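Local coordinates for protein alpha-galacturonidase (Bacillus subtilis, PDB 3FEF) that hydrolyses alpha-1,4-linked galacturonides, including di-galacturonate, as a family 4 glycosidase that requires NAD(+) and manganese, at residues A[19-24]-A[324-329]. Residues are numbered along the deposited sequence; the frame is centred on the assembly and turned at random.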
ATOM      1  N   ALA A  19     -13.668 -24.832  27.888  1.00 34.41           N
ATOM      2  CA  ALA A  19     -12.750 -25.626  28.732  1.00 37.69           C
ATOM      3  C   ALA A  19     -13.056 -27.135  28.689  1.00 34.26           C
ATOM      4  O   ALA A  19     -12.152 -27.954  28.594  1.00 34.38           O
ATOM      5  CB  ALA A  19     -12.734 -25.111  30.187  1.00 37.91           C
ATOM      6  N   ARG A  20     -14.333 -27.483  28.754  1.00 35.13           N
ATOM      7  CA  ARG A  20     -14.785 -28.880  28.707  1.00 37.50           C
ATOM      8  C   ARG A  20     -14.433 -29.538  27.376  1.00 38.20           C
ATOM      9  O   ARG A  20     -13.880 -30.639  27.332  1.00 38.21           O
ATOM     10  CB  ARG A  20     -16.303 -28.959  28.902  1.00 37.04           C
ATOM     11  CG  ARG A  20     -16.765 -28.599  30.281  1.00 37.32           C
ATOM     12  CD  ARG A  20     -16.171 -29.533  31.312  1.00 38.40           C
ATOM     13  NE  ARG A  20     -16.292 -28.935  32.629  1.00 36.97           N
ATOM     14  CZ  ARG A  20     -17.420 -28.926  33.327  1.00 38.28           C
ATOM     15  NH1 ARG A  20     -18.498 -29.515  32.827  1.00 34.57           N
ATOM     16  NH2 ARG A  20     -17.466 -28.331  34.522  1.00 36.65           N
ATOM     17  N   SER A  21     -14.760 -28.851  26.294  1.00 36.92           N
ATOM     18  CA  SER A  21     -14.419 -29.314  24.964  1.00 38.96           C
ATOM     19  C   SER A  21     -12.904 -29.511  24.813  1.00 38.85           C
ATOM     20  O   SER A  21     -12.438 -30.521  24.285  1.00 38.78           O
ATOM     21  CB  SER A  21     -14.961 -28.339  23.924  1.00 40.07           C
ATOM     22  OG  SER A  21     -13.934 -27.996  23.010  1.00 45.60           O
ATOM     23  N   LEU A  22     -12.126 -28.559  25.306  1.00 37.23           N
ATOM     24  CA  LEU A  22     -10.684 -28.731  25.329  1.00 37.17           C
ATOM     25  C   LEU A  22     -10.291 -29.995  26.114  1.00 35.91           C
ATOM     26  O   LEU A  22      -9.433 -30.763  25.689  1.00 35.66           O
ATOM     27  CB  LEU A  22     -10.014 -27.497  25.936  1.00 37.27           C
ATOM     28  CG  LEU A  22      -8.567 -27.691  26.380  1.00 40.66           C
ATOM     29  CD1 LEU A  22      -7.634 -27.711  25.173  1.00 41.54           C
ATOM     30  CD2 LEU A  22      -8.146 -26.625  27.405  1.00 41.20           C
HETATM   31  N   MSE A  23     -10.911 -30.208  27.266  1.00 35.16           N
HETATM   32  CA  MSE A  23     -10.567 -31.370  28.092  1.00 37.03           C
HETATM   33  C   MSE A  23     -10.832 -32.692  27.375  1.00 32.12           C
HETATM   34  O   MSE A  23      -9.980 -33.581  27.350  1.00 31.74           O
HETATM   35  CB  MSE A  23     -11.325 -31.330  29.415  1.00 39.82           C
HETATM   36  CG  MSE A  23     -10.865 -30.218  30.316  1.00 45.74           C
HETATM   37 SE   MSE A  23     -11.955 -30.048  31.934  1.00 53.22          SE
HETATM   38  CE  MSE A  23     -11.551 -28.174  32.275  1.00 50.77           C
ATOM     39  N   SER A  24     -12.017 -32.812  26.791  1.00 29.60           N
ATOM     40  CA  SER A  24     -12.344 -33.989  25.992  1.00 30.81           C
ATOM     41  C   SER A  24     -11.301 -34.248  24.926  1.00 31.74           C
ATOM     42  O   SER A  24     -10.826 -35.372  24.774  1.00 32.74           O
ATOM     43  CB  SER A  24     -13.725 -33.856  25.366  1.00 28.75           C
ATOM     44  OG  SER A  24     -14.702 -33.852  26.397  1.00 31.12           O
ATOM     45  N   SER A 324     -14.522 -33.384  20.378  1.00 42.19           N
ATOM     46  CA  SER A 324     -15.486 -32.279  20.474  1.00 41.93           C
ATOM     47  C   SER A 324     -15.962 -31.758  19.118  1.00 41.12           C
ATOM     48  O   SER A 324     -17.012 -31.126  19.021  1.00 41.91           O
ATOM     49  CB  SER A 324     -14.882 -31.113  21.261  1.00 41.89           C
ATOM     50  OG  SER A 324     -13.850 -30.495  20.504  1.00 41.06           O
ATOM     51  N   GLY A 325     -15.189 -31.999  18.069  1.00 40.09           N
ATOM     52  CA  GLY A 325     -15.462 -31.343  16.798  1.00 39.17           C
ATOM     53  C   GLY A 325     -14.686 -30.041  16.662  1.00 39.00           C
ATOM     54  O   GLY A 325     -14.671 -29.435  15.597  1.00 38.84           O
ATOM     55  N   GLU A 326     -14.030 -29.609  17.734  1.00 39.19           N
ATOM     56  CA  GLU A 326     -13.231 -28.369  17.699  1.00 38.16           C
ATOM     57  C   GLU A 326     -11.828 -28.654  17.177  1.00 33.90           C
ATOM     58  O   GLU A 326     -11.413 -29.797  17.160  1.00 33.26           O
ATOM     59  CB  GLU A 326     -13.164 -27.733  19.089  1.00 37.25           C
ATOM     60  CG  GLU A 326     -14.531 -27.349  19.644  1.00 42.28           C
ATOM     61  CD  GLU A 326     -15.323 -26.433  18.704  1.00 43.73           C
ATOM     62  OE1 GLU A 326     -14.724 -25.853  17.770  1.00 41.73           O
ATOM     63  OE2 GLU A 326     -16.552 -26.294  18.903  1.00 46.43           O
ATOM     64  N   GLU A 327     -11.098 -27.621  16.766  1.00 34.19           N
ATOM     65  CA  GLU A 327      -9.721 -27.794  16.270  1.00 33.66           C
ATOM     66  C   GLU A 327      -8.646 -27.303  17.256  1.00 32.17           C
ATOM     67  O   GLU A 327      -7.438 -27.431  17.001  1.00 32.17           O
ATOM     68  CB  GLU A 327      -9.540 -27.118  14.903  1.00 36.06           C
ATOM     69  CG  GLU A 327     -10.435 -27.670  13.790  1.00 41.62           C
ATOM     70  CD  GLU A 327      -9.870 -28.923  13.100  1.00 43.79           C
ATOM     71  OE1 GLU A 327      -8.932 -29.553  13.630  1.00 42.96           O
ATOM     72  OE2 GLU A 327     -10.375 -29.278  12.010  1.00 46.25           O
ATOM     73  N   GLY A 328      -9.080 -26.759  18.384  1.00 27.22           N
ATOM     74  CA  GLY A 328      -8.145 -26.234  19.377  1.00 26.68           C
ATOM     75  C   GLY A 328      -6.930 -27.111  19.595  1.00 27.14           C
ATOM     76  O   GLY A 328      -5.779 -26.688  19.389  1.00 27.92           O
ATOM     77  N   VAL A 329      -7.178 -28.345  20.010  1.00 27.32           N
ATOM     78  CA  VAL A 329      -6.099 -29.285  20.303  1.00 26.46           C
ATOM     79  C   VAL A 329      -5.278 -29.710  19.083  1.00 24.91           C
ATOM     80  O   VAL A 329      -4.062 -29.904  19.178  1.00 24.44           O
ATOM     81  CB  VAL A 329      -6.656 -30.499  21.018  1.00 28.21           C
ATOM     82  CG1 VAL A 329      -5.587 -31.590  21.147  1.00 27.40           C
ATOM     83  CG2 VAL A 329      -7.190 -30.066  22.388  1.00 28.76           C
TER
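S324 OG is gripped by the backbone N of E326 at 2.9 Å and by the carboxylate of D25 on helix 18-28, and the S324 side chain lies against S21 of the same helix. The E326 N to S324 OG bond, with an N-H...O angle of 157°, closes an ST turn a little ahead of helix 328-335. The turn carries the C-terminal part of the chain onto the first helix after strand 6-11 of the Rossmann-type parallel sheet, a helix within the region that binds NAD(+) in related enzymes.

No hydrogen bond links the two segments directly, and S21 makes the closest approach. Its CB lies 3.8 Å from S324 CB, and its OG stands 3.5 Å from S324 OG, a contact and not a hydrogen bond. The same S21 OG touches E326 CG, also at 3.5 Å. E326 CG points back beside its own backbone N (chi1 -61°), which brings this methylene against the hydroxyl of S21, while the chain bends again at chi2 and its carboxylate continues toward H170. There E326 OE2 makes a weak hydrogen bond to H170 ND1; by similarity H170 is the proton donor, so this junction between the two parts of the fold probably borders the active site.

Next to the polar patch, S24 OG is hydrogen-bonded to the carbonyl O of A320, a second tie between the helix and the chain leading into the turn. The apolar end of the contact is buried: L22 and V329 cross at about a right angle, with L22 CD1 3.7 Å from V329 CG2.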